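Local coordinates for lectin-like protein (Entamoeba histolytica HM-1:IMSS-A, PDB 5ZBT) that is of unknown function but, as the legume-lectin-like domain of an ERGIC-53-like membrane protein, may bind mannose, at residues 170-175 with 190-195; 126-131 with 161-166; 99-104 with 113-118. All coordinates share one frame; numbering follows the deposited sequence.

How the contacts relate
Contact 1 lies at the surface, whereas contacts 2 and 3 are largely buried, and their chemistry follows: charged and amide groups in the first, hydrocarbon and aromatic packing in the others. Contact 1 spans two strands of one sheet of the lectin sandwich. Contacts 2 and 3 each pair a strand of the other sheet, 122-127 or its neighbour 97-103, with a loop. The inward faces link contacts 1 and 3, since Leu-171 CD2 lies 3.7 Å from Val-100 CG2. Contacts 2 and 3 meet where Asn-127 OD1 approaches Phe-113 CE1 at 3.6 Å, while contact 2's loop 161-166 leads along the chain to strand 170-176 of contact 1.

Contact 1: 170-175 with 190-195; sequences VLRIKY and HINMDC
On the outward side of one sheet of a legume-lectin beta-sandwich, Arg-172 of strand 170-176 reaches Asn-192 of the edge strand 191-198, passing over the intervening strand 181-188. The two strands are therefore not hydrogen-bonded neighbours, and the contact consists of this one side-chain pair, with 73 Å² buried in all. Alternation along the strand supports the assignment of sides: Leu-171 and Ile-173 pack inward on Val-100 of the opposing sheet, while Arg-172 belongs to the other face.

The guanidinium meets the amide side-on. Its NE and NH2 both donate to the same acceptor, Asn-192 OD1, with NE at 3.1 Å and NH2 at 2.9 Å from that oxygen. OD1 lies nearly in the guanidinium plane, at the edge, but because two donors share it both bonds are moderately bent. The fit is less regular from the amide's side: the two planes are 58° apart, and both donors approach OD1 from one face of the carbonyl plane, NH2 lying well above it. With CG anti to the backbone N (chi1 -172°), the arginine chain first extends from its strand and then bends at chi3 (-36°), which turns the NE edge to the asparagine.

Neighbouring carboxylates probably help fix the rotation of both groups. Glu-185, on the bridged strand, accepts a hydrogen bond from Asn-192 ND2, so the amide presents its oxygen to the arginine and its nitrogen to the carboxylate, and Glu-81 forms a salt bridge with Arg-172 NH1. Glu-81 probably balances most of the arginine's charge, Glu-185 adding a long, weak ion pair to NE. Farther along the edge strand, the disulfide of Cys-195 with Cys-157 ties this sheet to the edge strand 153-158 of the other, through a bond between the two SG atoms.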
ATOM      1  N   VAL A 170       6.533   8.663  -2.925  1.00 11.68           N
ATOM      2  CA  VAL A 170       5.846   8.555  -1.647  1.00  8.70           C
ATOM      3  C   VAL A 170       4.354   8.518  -1.935  1.00 14.73           C
ATOM      4  O   VAL A 170       3.794   9.487  -2.468  1.00 14.11           O
ATOM      5  CB  VAL A 170       6.201   9.717  -0.719  1.00 10.16           C
ATOM      6  CG1 VAL A 170       5.498   9.571   0.623  1.00  8.75           C
ATOM      7  CG2 VAL A 170       7.718   9.785  -0.553  1.00 10.24           C
ATOM      8  N   LEU A 171       3.715   7.391  -1.620  1.00 11.70           N
ATOM      9  CA  LEU A 171       2.267   7.284  -1.692  1.00 10.85           C
ATOM     10  C   LEU A 171       1.658   7.915  -0.446  1.00 10.75           C
ATOM     11  O   LEU A 171       2.037   7.568   0.680  1.00  9.38           O
ATOM     12  CB  LEU A 171       1.855   5.813  -1.822  1.00  9.18           C
ATOM     13  CG  LEU A 171       0.372   5.487  -1.626  1.00  8.26           C
ATOM     14  CD1 LEU A 171      -0.461   6.024  -2.796  1.00  9.09           C
ATOM     15  CD2 LEU A 171       0.152   3.970  -1.444  1.00  7.73           C
ATOM     16  N   ARG A 172       0.731   8.854  -0.637  1.00  8.11           N
ATOM     17  CA  ARG A 172       0.163   9.608   0.479  1.00 10.56           C
ATOM     18  C   ARG A 172      -1.317   9.265   0.634  1.00 11.46           C
ATOM     19  O   ARG A 172      -2.110   9.475  -0.291  1.00 13.56           O
ATOM     20  CB  ARG A 172       0.360  11.116   0.289  1.00 10.18           C
ATOM     21  CG  ARG A 172      -0.043  11.964   1.506  1.00 10.44           C
ATOM     22  CD  ARG A 172       0.044  13.488   1.269  1.00 10.80           C
ATOM     23  NE  ARG A 172       1.162  13.864   0.405  1.00 13.27           N
ATOM     24  CZ  ARG A 172       2.434  13.880   0.783  1.00 14.71           C
ATOM     25  NH1 ARG A 172       2.772  13.570   2.032  1.00 14.31           N
ATOM     26  NH2 ARG A 172       3.371  14.193  -0.095  1.00 15.36           N
ATOM     27  N   ILE A 173      -1.684   8.751   1.805  1.00 10.78           N
ATOM     28  CA  ILE A 173      -3.049   8.341   2.121  1.00 11.41           C
ATOM     29  C   ILE A 173      -3.540   9.206   3.280  1.00 10.63           C
ATOM     30  O   ILE A 173      -3.032   9.092   4.402  1.00 11.84           O
ATOM     31  CB  ILE A 173      -3.116   6.847   2.477  1.00 12.48           C
ATOM     32  CG1 ILE A 173      -2.720   5.989   1.272  1.00  8.43           C
ATOM     33  CG2 ILE A 173      -4.500   6.460   3.002  1.00 10.36           C
ATOM     34  CD1 ILE A 173      -2.148   4.652   1.663  1.00  8.37           C
ATOM     35  N   LYS A 174      -4.521  10.071   3.018  1.00 11.66           N
ATOM     36  CA  LYS A 174      -5.035  11.014   4.004  1.00 12.90           C
ATOM     37  C   LYS A 174      -6.515  10.751   4.234  1.00 13.32           C
ATOM     38  O   LYS A 174      -7.284  10.660   3.274  1.00 16.13           O
ATOM     39  CB  LYS A 174      -4.863  12.465   3.535  1.00 14.63           C
ATOM     40  CG  LYS A 174      -3.446  12.990   3.479  1.00 15.28           C
ATOM     41  CD  LYS A 174      -3.459  14.535   3.399  1.00 20.53           C
ATOM     42  CE  LYS A 174      -3.977  15.042   2.042  1.00 27.71           C
ATOM     43  NZ  LYS A 174      -4.056  16.540   1.924  1.00 27.16           N
ATOM     44  N   TYR A 175      -6.927  10.681   5.493  1.00 12.34           N
ATOM     45  CA  TYR A 175      -8.338  10.521   5.823  1.00 13.74           C
ATOM     46  C   TYR A 175      -8.746  11.527   6.893  1.00 14.71           C
ATOM     47  O   TYR A 175      -8.116  11.609   7.952  1.00 17.25           O
ATOM     48  CB  TYR A 175      -8.626   9.099   6.293  1.00 12.26           C
ATOM     49  CG  TYR A 175     -10.091   8.821   6.591  1.00 15.75           C
ATOM     50  CD1 TYR A 175     -11.051   8.888   5.580  1.00 13.80           C
ATOM     51  CD2 TYR A 175     -10.511   8.469   7.879  1.00 14.78           C
ATOM     52  CE1 TYR A 175     -12.386   8.610   5.835  1.00 14.99           C
ATOM     53  CE2 TYR A 175     -11.852   8.182   8.147  1.00 15.77           C
ATOM     54  CZ  TYR A 175     -12.779   8.258   7.120  1.00 17.72           C
ATOM     55  OH  TYR A 175     -14.104   7.985   7.369  1.00 17.38           O
ATOM     56  N   HIS A 190       9.781  15.391  -6.388  1.00 12.74           N
ATOM     57  CA  HIS A 190       9.605  16.593  -5.580  1.00 13.28           C
ATOM     58  C   HIS A 190       8.266  17.291  -5.768  1.00 14.23           C
ATOM     59  O   HIS A 190       8.084  18.403  -5.246  1.00 12.72           O
ATOM     60  CB  HIS A 190      10.737  17.595  -5.816  1.00 11.00           C
ATOM     61  CG  HIS A 190      12.093  17.043  -5.500  1.00 12.32           C
ATOM     62  ND1 HIS A 190      12.570  16.931  -4.210  1.00 13.52           N
ATOM     63  CD2 HIS A 190      13.071  16.565  -6.307  1.00 11.42           C
ATOM     64  CE1 HIS A 190      13.781  16.402  -4.235  1.00 13.69           C
ATOM     65  NE2 HIS A 190      14.106  16.165  -5.495  1.00 13.47           N
ATOM     66  N   ILE A 191       7.303  16.671  -6.445  1.00 13.52           N
ATOM     67  CA  ILE A 191       6.025  17.312  -6.752  1.00 13.32           C
ATOM     68  C   ILE A 191       4.896  16.463  -6.191  1.00 14.67           C
ATOM     69  O   ILE A 191       4.809  15.267  -6.489  1.00 16.08           O
ATOM     70  CB  ILE A 191       5.841  17.515  -8.267  1.00 17.53           C
ATOM     71  CG1 ILE A 191       7.040  18.254  -8.857  1.00 18.12           C
ATOM     72  CG2 ILE A 191       4.538  18.255  -8.567  1.00 11.70           C
ATOM     73  CD1 ILE A 191       6.921  18.445 -10.367  1.00 21.55           C
ATOM     74  N   ASN A 192       4.032  17.079  -5.384  1.00 13.85           N
ATOM     75  CA  ASN A 192       2.887  16.377  -4.827  1.00 13.75           C
ATOM     76  C   ASN A 192       1.782  16.360  -5.870  1.00 13.82           C
ATOM     77  O   ASN A 192       1.335  17.419  -6.319  1.00 18.13           O
ATOM     78  CB  ASN A 192       2.417  17.036  -3.534  1.00 14.82           C
ATOM     79  CG  ASN A 192       1.493  16.141  -2.731  1.00 13.04           C
ATOM     80  OD1 ASN A 192       1.837  15.005  -2.401  1.00 14.12           O
ATOM     81  ND2 ASN A 192       0.313  16.648  -2.410  1.00 11.13           N
ATOM     82  N   MET A 193       1.365  15.165  -6.282  1.00 14.98           N
ATOM     83  CA  MET A 193       0.418  14.989  -7.373  1.00 14.45           C
ATOM     84  C   MET A 193      -0.930  14.543  -6.828  1.00 13.09           C
ATOM     85  O   MET A 193      -1.001  13.606  -6.024  1.00 12.31           O
ATOM     86  CB  MET A 193       0.929  13.959  -8.375  1.00 14.60           C
ATOM     87  CG  MET A 193       2.338  14.191  -8.814  1.00 19.10           C
ATOM     88  SD  MET A 193       2.402  15.450 -10.090  1.00 27.09           S
ATOM     89  CE  MET A 193       3.126  14.448 -11.387  1.00 29.66           C
ATOM     90  N   ASP A 194      -1.988  15.219  -7.275  1.00 13.95           N
ATOM     91  CA  ASP A 194      -3.348  14.777  -7.025  1.00 15.28           C
ATOM     92  C   ASP A 194      -3.573  13.382  -7.605  1.00 15.57           C
ATOM     93  O   ASP A 194      -2.924  12.967  -8.569  1.00 14.84           O
ATOM     94  CB  ASP A 194      -4.338  15.758  -7.652  1.00 14.81           C
ATOM     95  CG  ASP A 194      -4.347  17.123  -6.964  1.00 22.02           C
ATOM     96  OD1 ASP A 194      -4.037  17.213  -5.754  1.00 25.27           O
ATOM     97  OD2 ASP A 194      -4.683  18.123  -7.636  1.00 33.61           O
ATOM     98  N   CYS A 195      -4.521  12.656  -7.026  1.00 14.24           N
ATOM     99  CA  CYS A 195      -4.891  11.379  -7.624  1.00 14.75           C
ATOM    100  C   CYS A 195      -6.382  11.086  -7.425  1.00 13.59           C
ATOM    101  O   CYS A 195      -7.161  11.118  -8.381  1.00 16.19           O
ATOM    102  CB  CYS A 195      -3.998  10.268  -7.053  1.00 15.49           C
ATOM    103  SG  CYS A 195      -4.316   8.607  -7.676  1.00 21.41           S
TER

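Contact 2: 126-131 with 161-166; sequences INFEDV and NIQKDK
Ile-126, near the end of strand 122-127, meets Ile-162 methyl to methyl, its CG2 3.8 Å from Ile-162 CD1. With CG1 beside the backbone N (chi1 -52°), CG2 is left anti to that nitrogen and faces the loop. Asn-127 turns to its own segment instead, ND2 donating to Glu-129 O at 3.0 Å.

Phe-128 extends the apolar contact. Its CZ is 4.2 Å from Ile-162 CG2, and CE2 comes within 4.0 Å of Gln-163 CG, both approaches being oblique to the ring. Gln-163 chi1 (78°) sets CG between the backbone N and the carbonyl carbon, beside the ring, and the bend at chi2 (84°) leads the amide away to a weak hydrogen bond with Ile-88 O. CA atoms of Phe-128 and Gln-163 are 9.6 Å apart, evidence that side chains alone bridge the gap.

A type II turn from Phe-128 to Val-131 then carries the chain off, and the Glu-129 carboxylate is held by the backbone N of Gly-96 and Gly-216. Cys-94, disulfide-bonded to Cys-90, touches Phe-128 and Gln-163, and loop 161-166 packs Ile-162 against Ile-126 and Ile-136 of one sheet and Leu-86 of the other, as part of the apolar interior of a legume-lectin-like beta-sandwich.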
ATOM      1  N   ILE A 126      -1.264   0.330  -6.667  1.00 10.50           N
ATOM      2  CA  ILE A 126      -0.448   0.909  -7.723  1.00 13.09           C
ATOM      3  C   ILE A 126      -0.162  -0.211  -8.708  1.00 13.58           C
ATOM      4  O   ILE A 126       0.474  -1.209  -8.348  1.00 13.79           O
ATOM      5  CB  ILE A 126       0.863   1.506  -7.188  1.00 11.53           C
ATOM      6  CG1 ILE A 126       0.604   2.475  -6.028  1.00 13.22           C
ATOM      7  CG2 ILE A 126       1.632   2.192  -8.325  1.00  9.20           C
ATOM      8  CD1 ILE A 126       1.900   3.078  -5.431  1.00  7.92           C
ATOM      9  N   ASN A 127      -0.640  -0.070  -9.939  1.00 12.64           N
ATOM     10  CA  ASN A 127      -0.550  -1.150 -10.916  1.00 12.31           C
ATOM     11  C   ASN A 127       0.324  -0.735 -12.092  1.00 14.50           C
ATOM     12  O   ASN A 127       0.077   0.306 -12.711  1.00 12.14           O
ATOM     13  CB  ASN A 127      -1.932  -1.549 -11.409  1.00 13.91           C
ATOM     14  CG  ASN A 127      -1.856  -2.583 -12.496  1.00 19.92           C
ATOM     15  OD1 ASN A 127      -1.531  -3.726 -12.230  1.00 23.12           O
ATOM     16  ND2 ASN A 127      -2.115  -2.183 -13.734  1.00 20.08           N
ATOM     17  N   PHE A 128       1.352  -1.548 -12.387  1.00 18.19           N
ATOM     18  CA  PHE A 128       2.199  -1.397 -13.572  1.00 16.85           C
ATOM     19  C   PHE A 128       1.885  -2.410 -14.673  1.00 17.47           C
ATOM     20  O   PHE A 128       2.223  -2.158 -15.840  1.00 21.40           O
ATOM     21  CB  PHE A 128       3.691  -1.550 -13.211  1.00 16.64           C
ATOM     22  CG  PHE A 128       4.219  -0.494 -12.282  1.00 13.98           C
ATOM     23  CD1 PHE A 128       4.060  -0.622 -10.903  1.00 13.06           C
ATOM     24  CD2 PHE A 128       4.892   0.613 -12.781  1.00 14.15           C
ATOM     25  CE1 PHE A 128       4.551   0.349 -10.039  1.00 16.05           C
ATOM     26  CE2 PHE A 128       5.397   1.591 -11.929  1.00 19.32           C
ATOM     27  CZ  PHE A 128       5.226   1.468 -10.554  1.00 18.16           C
ATOM     28  N   GLU A 129       1.259  -3.539 -14.328  1.00 16.92           N
ATOM     29  CA  GLU A 129       1.001  -4.619 -15.276  1.00 16.93           C
ATOM     30  C   GLU A 129       0.008  -4.178 -16.348  1.00 18.78           C
ATOM     31  O   GLU A 129      -1.101  -3.734 -16.033  1.00 14.48           O
ATOM     32  CB  GLU A 129       0.468  -5.836 -14.523  1.00 22.37           C
ATOM     33  CG  GLU A 129       0.315  -7.101 -15.365  1.00 26.66           C
ATOM     34  CD  GLU A 129       1.556  -7.976 -15.358  1.00 19.90           C
ATOM     35  OE1 GLU A 129       1.482  -9.106 -15.868  1.00 30.88           O
ATOM     36  OE2 GLU A 129       2.607  -7.545 -14.843  1.00 21.68           O
ATOM     37  N   ASP A 130       0.423  -4.278 -17.610  1.00 16.43           N
ATOM     38  CA  ASP A 130      -0.392  -4.080 -18.805  1.00 16.18           C
ATOM     39  C   ASP A 130      -0.755  -2.627 -19.095  1.00 18.95           C
ATOM     40  O   ASP A 130      -1.578  -2.378 -19.983  1.00 20.15           O
ATOM     41  CB  ASP A 130      -1.684  -4.906 -18.768  1.00 18.57           C
ATOM     42  CG  ASP A 130      -1.430  -6.399 -18.688  1.00 24.46           C
ATOM     43  OD1 ASP A 130      -0.358  -6.872 -19.149  1.00 26.25           O
ATOM     44  OD2 ASP A 130      -2.312  -7.104 -18.150  1.00 34.43           O
ATOM     45  N   VAL A 131      -0.163  -1.654 -18.410  1.00 18.44           N
ATOM     46  CA  VAL A 131      -0.402  -0.258 -18.747  1.00 19.01           C
ATOM     47  C   VAL A 131       0.936   0.423 -18.983  1.00 23.00           C
ATOM     48  O   VAL A 131       1.970   0.032 -18.436  1.00 20.43           O
ATOM     49  CB  VAL A 131      -1.205   0.491 -17.664  1.00 17.79           C
ATOM     50  CG1 VAL A 131      -2.665   0.213 -17.822  1.00 13.50           C
ATOM     51  CG2 VAL A 131      -0.719   0.108 -16.252  1.00 15.37           C
ATOM     52  N   ASN A 161       5.964   8.128 -13.677  1.00 18.89           N
ATOM     53  CA  ASN A 161       7.298   8.122 -13.086  1.00 20.23           C
ATOM     54  C   ASN A 161       7.332   7.662 -11.629  1.00 21.35           C
ATOM     55  O   ASN A 161       8.244   8.043 -10.885  1.00 21.85           O
ATOM     56  CB  ASN A 161       7.946   9.502 -13.216  1.00 19.40           C
ATOM     57  CG  ASN A 161       8.097   9.933 -14.663  1.00 22.70           C
ATOM     58  OD1 ASN A 161       7.660  11.021 -15.050  1.00 21.89           O
ATOM     59  ND2 ASN A 161       8.711   9.076 -15.474  1.00 21.81           N
ATOM     60  N   ILE A 162       6.398   6.799 -11.221  1.00 17.57           N
ATOM     61  CA  ILE A 162       6.346   6.387  -9.817  1.00 19.90           C
ATOM     62  C   ILE A 162       7.611   5.627  -9.426  1.00 19.22           C
ATOM     63  O   ILE A 162       8.252   5.946  -8.416  1.00 21.84           O
ATOM     64  CB  ILE A 162       5.080   5.568  -9.526  1.00 18.72           C
ATOM     65  CG1 ILE A 162       3.854   6.477  -9.503  1.00 18.42           C
ATOM     66  CG2 ILE A 162       5.205   4.890  -8.187  1.00 19.76           C
ATOM     67  CD1 ILE A 162       2.535   5.708  -9.548  1.00 21.55           C
ATOM     68  N   GLN A 163       8.013   4.625 -10.218  1.00 19.57           N
ATOM     69  CA  GLN A 163       9.231   3.915  -9.841  1.00 19.13           C
ATOM     70  C   GLN A 163      10.487   4.520 -10.440  1.00 21.27           C
ATOM     71  O   GLN A 163      11.580   4.237  -9.932  1.00 26.31           O
ATOM     72  CB  GLN A 163       9.164   2.417 -10.196  1.00 25.64           C
ATOM     73  CG  GLN A 163       9.382   2.065 -11.639  1.00 25.82           C
ATOM     74  CD  GLN A 163      10.847   1.952 -12.026  1.00 24.77           C
ATOM     75  OE1 GLN A 163      11.249   2.490 -13.056  1.00 29.00           O
ATOM     76  NE2 GLN A 163      11.649   1.264 -11.209  1.00 21.05           N
ATOM     77  N   LYS A 164      10.357   5.348 -11.485  1.00 22.38           N
ATOM     78  CA  LYS A 164      11.499   6.016 -12.108  1.00 22.30           C
ATOM     79  C   LYS A 164      12.053   7.161 -11.272  1.00 24.11           C
ATOM     80  O   LYS A 164      13.099   7.714 -11.632  1.00 28.16           O
ATOM     81  CB  LYS A 164      11.106   6.545 -13.492  1.00 22.15           C
ATOM     82  CG  LYS A 164      11.101   5.480 -14.587  1.00 24.46           C
ATOM     83  CD  LYS A 164      10.187   5.888 -15.746  1.00 33.72           C
ATOM     84  CE  LYS A 164      10.449   5.074 -17.010  1.00 37.37           C
ATOM     85  NZ  LYS A 164      10.140   3.619 -16.859  1.00 38.70           N
ATOM     86  N   ASP A 165      11.371   7.552 -10.195  1.00 24.15           N
ATOM     87  CA  ASP A 165      11.906   8.530  -9.246  1.00 22.75           C
ATOM     88  C   ASP A 165      13.012   7.861  -8.434  1.00 21.52           C
ATOM     89  O   ASP A 165      12.738   7.031  -7.563  1.00 23.64           O
ATOM     90  CB  ASP A 165      10.778   9.051  -8.349  1.00 19.04           C
ATOM     91  CG  ASP A 165      11.238  10.102  -7.338  1.00 22.23           C
ATOM     92  OD1 ASP A 165      12.452  10.356  -7.185  1.00 21.17           O
ATOM     93  OD2 ASP A 165      10.363  10.699  -6.680  1.00 23.60           O
ATOM     94  N   LYS A 166      14.265   8.235  -8.703  1.00 22.67           N
ATOM     95  CA  LYS A 166      15.404   7.590  -8.052  1.00 27.78           C
ATOM     96  C   LYS A 166      15.461   7.839  -6.548  1.00 29.95           C
ATOM     97  O   LYS A 166      16.104   7.064  -5.829  1.00 28.32           O
ATOM     98  CB  LYS A 166      16.702   8.056  -8.702  1.00 27.87           C
ATOM     99  CG  LYS A 166      16.836   7.628 -10.150  1.00 38.10           C
ATOM    100  CD  LYS A 166      16.949   8.818 -11.088  1.00 36.77           C
ATOM    101  CE  LYS A 166      17.785   8.453 -12.311  1.00 47.54           C
ATOM    102  NZ  LYS A 166      17.515   7.056 -12.779  1.00 46.70           N
TER

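Contact 3: 99-104 with 113-118; sequences GVWLTE and FGAYNI
Gly-99 and Phe-113 mark the closest backbone approach, with CA atoms 6.2 Å apart; no hydrogen bond crosses between strand 97-103 and the irregular segment 113-118. Positive phi angles at Phe-113 (47°) and Gly-114 (94°) bend the loop there, before Ala-115 comes over the indole of Trp-101.

Trp-101 makes the main side-chain contact. The methyl of Ala-115 lies over one face of the indole, 3.4 Å above its plane and offset toward the rim, with CB 3.5 Å from Trp-101 CZ2 and 3.8 Å from Trp-101 CH2. The benzo half thus takes the methyl, a packing contact without a polar component. The five-membered half lies back over the strand, NE1 being 3.7 Å from Gly-99 CA, and that nitrogen is satisfied by Ser-211 OG. Phe-113 contributes through its CB, 4.5 Å from Gly-99 N, while its ring leads away from the strand.

Ser-211 OG also bonds to Phe-113 O, joining the loop and the tryptophan at one hydroxyl on the neighbouring strand 207-213. On the other flank, strand 122-127 supplies Phe-125, which stacks with Phe-113 and meets Trp-101 edge-to-face. Val-100 and Leu-102, alternating with Trp-101, pack instead on strand 80-90, so the loop 113-118 covers strand 97-103 on the side turned from the opposing sheet, between strands 207-213 and 122-127.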
ATOM      1  N   GLY A  99      -0.147  -3.116  -3.134  1.00 10.14           N
ATOM      2  CA  GLY A  99      -1.360  -2.708  -2.449  1.00 10.04           C
ATOM      3  C   GLY A  99      -1.084  -2.256  -1.034  1.00  9.38           C
ATOM      4  O   GLY A  99      -0.255  -2.841  -0.332  1.00 10.40           O
ATOM      5  N   VAL A 100      -1.783  -1.204  -0.620  1.00  6.88           N
ATOM      6  CA  VAL A 100      -1.867  -0.824   0.781  1.00  8.27           C
ATOM      7  C   VAL A 100      -3.312  -1.021   1.221  1.00  8.93           C
ATOM      8  O   VAL A 100      -4.246  -0.641   0.509  1.00  9.10           O
ATOM      9  CB  VAL A 100      -1.391   0.616   1.017  1.00  7.62           C
ATOM     10  CG1 VAL A 100      -1.435   0.947   2.543  1.00  6.89           C
ATOM     11  CG2 VAL A 100       0.003   0.790   0.463  1.00  4.91           C
ATOM     12  N   TRP A 101      -3.497  -1.635   2.374  1.00  8.49           N
ATOM     13  CA  TRP A 101      -4.788  -2.200   2.715  1.00 11.00           C
ATOM     14  C   TRP A 101      -5.233  -1.694   4.075  1.00  8.62           C
ATOM     15  O   TRP A 101      -4.437  -1.642   5.011  1.00  8.88           O
ATOM     16  CB  TRP A 101      -4.722  -3.733   2.728  1.00 10.92           C
ATOM     17  CG  TRP A 101      -4.316  -4.389   1.417  1.00 13.89           C
ATOM     18  CD1 TRP A 101      -3.043  -4.511   0.898  1.00 11.02           C
ATOM     19  CD2 TRP A 101      -5.192  -5.058   0.493  1.00 12.54           C
ATOM     20  NE1 TRP A 101      -3.086  -5.207  -0.291  1.00 10.89           N
ATOM     21  CE2 TRP A 101      -4.391  -5.551  -0.561  1.00 12.88           C
ATOM     22  CE3 TRP A 101      -6.582  -5.287   0.458  1.00 12.23           C
ATOM     23  CZ2 TRP A 101      -4.934  -6.255  -1.640  1.00 10.79           C
ATOM     24  CZ3 TRP A 101      -7.117  -5.993  -0.617  1.00 11.12           C
ATOM     25  CH2 TRP A 101      -6.290  -6.467  -1.649  1.00 12.79           C
ATOM     26  N   LEU A 102      -6.507  -1.332   4.183  1.00 11.38           N
ATOM     27  CA  LEU A 102      -7.116  -0.941   5.459  1.00 12.51           C
ATOM     28  C   LEU A 102      -8.348  -1.824   5.613  1.00 13.38           C
ATOM     29  O   LEU A 102      -9.384  -1.567   4.986  1.00 15.23           O
ATOM     30  CB  LEU A 102      -7.459   0.546   5.489  1.00  7.98           C
ATOM     31  CG  LEU A 102      -6.264   1.537   5.448  1.00 11.27           C
ATOM     32  CD1 LEU A 102      -5.632   1.673   4.052  1.00  8.85           C
ATOM     33  CD2 LEU A 102      -6.657   2.920   5.957  1.00  8.39           C
ATOM     34  N   THR A 103      -8.226  -2.893   6.401  1.00  9.86           N
ATOM     35  CA  THR A 103      -9.234  -3.944   6.397  1.00 12.44           C
ATOM     36  C   THR A 103      -9.677  -4.320   7.799  1.00 12.25           C
ATOM     37  O   THR A 103      -8.962  -4.122   8.789  1.00 11.59           O
ATOM     38  CB  THR A 103      -8.747  -5.215   5.675  1.00 12.29           C
ATOM     39  OG1 THR A 103      -7.481  -5.642   6.214  1.00 11.10           O
ATOM     40  CG2 THR A 103      -8.646  -4.950   4.178  1.00  9.05           C
ATOM     41  N   GLU A 104     -10.882  -4.898   7.840  1.00 13.08           N
ATOM     42  CA  GLU A 104     -11.487  -5.362   9.085  1.00 20.90           C
ATOM     43  C   GLU A 104     -10.718  -6.536   9.693  1.00 23.92           C
ATOM     44  O   GLU A 104     -10.691  -6.683  10.923  1.00 21.23           O
ATOM     45  CB  GLU A 104     -12.952  -5.742   8.825  1.00 22.67           C
ATOM     46  CG  GLU A 104     -13.677  -6.378  10.006  1.00 30.94           C
ATOM     47  CD  GLU A 104     -15.101  -6.800   9.658  1.00 40.96           C
ATOM     48  OE1 GLU A 104     -16.055  -6.079  10.048  1.00 40.11           O
ATOM     49  OE2 GLU A 104     -15.261  -7.848   8.983  1.00 41.48           O
ATOM     50  N   PHE A 113      -3.149  -8.514  -6.197  1.00 13.64           N
ATOM     51  CA  PHE A 113      -1.853  -7.963  -5.785  1.00 13.78           C
ATOM     52  C   PHE A 113      -1.313  -8.674  -4.546  1.00 15.94           C
ATOM     53  O   PHE A 113      -0.867  -8.036  -3.587  1.00 16.08           O
ATOM     54  CB  PHE A 113      -1.936  -6.455  -5.523  1.00 14.13           C
ATOM     55  CG  PHE A 113      -2.454  -5.668  -6.681  1.00 17.78           C
ATOM     56  CD1 PHE A 113      -1.622  -5.319  -7.725  1.00 13.55           C
ATOM     57  CD2 PHE A 113      -3.787  -5.292  -6.735  1.00 16.82           C
ATOM     58  CE1 PHE A 113      -2.110  -4.609  -8.807  1.00  9.26           C
ATOM     59  CE2 PHE A 113      -4.275  -4.581  -7.825  1.00 16.98           C
ATOM     60  CZ  PHE A 113      -3.430  -4.238  -8.850  1.00 12.77           C
ATOM     61  N   GLY A 114      -1.373 -10.010  -4.553  1.00 14.06           N
ATOM     62  CA  GLY A 114      -0.888 -10.811  -3.444  1.00 12.92           C
ATOM     63  C   GLY A 114      -1.924 -11.198  -2.400  1.00 15.99           C
ATOM     64  O   GLY A 114      -1.719 -12.186  -1.689  1.00 17.66           O
ATOM     65  N   ALA A 115      -3.033 -10.471  -2.286  1.00 15.87           N
ATOM     66  CA  ALA A 115      -4.015 -10.729  -1.235  1.00 16.00           C
ATOM     67  C   ALA A 115      -5.318 -11.284  -1.802  1.00 16.00           C
ATOM     68  O   ALA A 115      -5.552 -11.298  -3.014  1.00 21.26           O
ATOM     69  CB  ALA A 115      -4.297  -9.459  -0.430  1.00 12.99           C
ATOM     70  N   TYR A 116      -6.179 -11.735  -0.891  1.00 17.65           N
ATOM     71  CA  TYR A 116      -7.416 -12.403  -1.280  1.00 17.93           C
ATOM     72  C   TYR A 116      -8.397 -11.412  -1.899  1.00 18.98           C
ATOM     73  O   TYR A 116      -8.421 -10.226  -1.556  1.00 20.65           O
ATOM     74  CB  TYR A 116      -8.062 -13.100  -0.067  1.00 15.24           C
ATOM     75  CG  TYR A 116      -9.014 -14.213  -0.466  1.00 18.44           C
ATOM     76  CD1 TYR A 116      -8.569 -15.281  -1.246  1.00 19.07           C
ATOM     77  CD2 TYR A 116     -10.354 -14.180  -0.107  1.00 17.02           C
ATOM     78  CE1 TYR A 116      -9.428 -16.289  -1.641  1.00 20.31           C
ATOM     79  CE2 TYR A 116     -11.227 -15.193  -0.492  1.00 19.38           C
ATOM     80  CZ  TYR A 116     -10.759 -16.244  -1.264  1.00 24.90           C
ATOM     81  OH  TYR A 116     -11.601 -17.269  -1.663  1.00 22.19           O
ATOM     82  N   ASN A 117      -9.233 -11.911  -2.802  1.00 14.56           N
ATOM     83  CA  ASN A 117     -10.191 -11.048  -3.484  1.00 19.84           C
ATOM     84  C   ASN A 117     -11.431 -10.729  -2.650  1.00 15.39           C
ATOM     85  O   ASN A 117     -12.170  -9.804  -3.000  1.00 24.90           O
ATOM     86  CB  ASN A 117     -10.608 -11.676  -4.824  1.00 24.59           C
ATOM     87  CG  ASN A 117     -10.942 -13.158  -4.698  1.00 25.89           C
ATOM     88  OD1 ASN A 117     -10.111 -13.957  -4.277  1.00 32.89           O
ATOM     89  ND2 ASN A 117     -12.158 -13.524  -5.052  1.00 27.65           N
ATOM     90  N   ILE A 118     -11.683 -11.444  -1.562  1.00 17.68           N
ATOM     91  CA  ILE A 118     -12.786 -11.136  -0.652  1.00 19.92           C
ATOM     92  C   ILE A 118     -12.197 -10.528   0.612  1.00 14.49           C
ATOM     93  O   ILE A 118     -11.299 -11.118   1.222  1.00 16.31           O
ATOM     94  CB  ILE A 118     -13.620 -12.383  -0.324  1.00 18.51           C
ATOM     95  CG1 ILE A 118     -14.239 -12.936  -1.612  1.00 19.03           C
ATOM     96  CG2 ILE A 118     -14.678 -12.031   0.685  1.00 14.77           C
ATOM     97  CD1 ILE A 118     -14.824 -14.309  -1.489  1.00 21.51           C
TER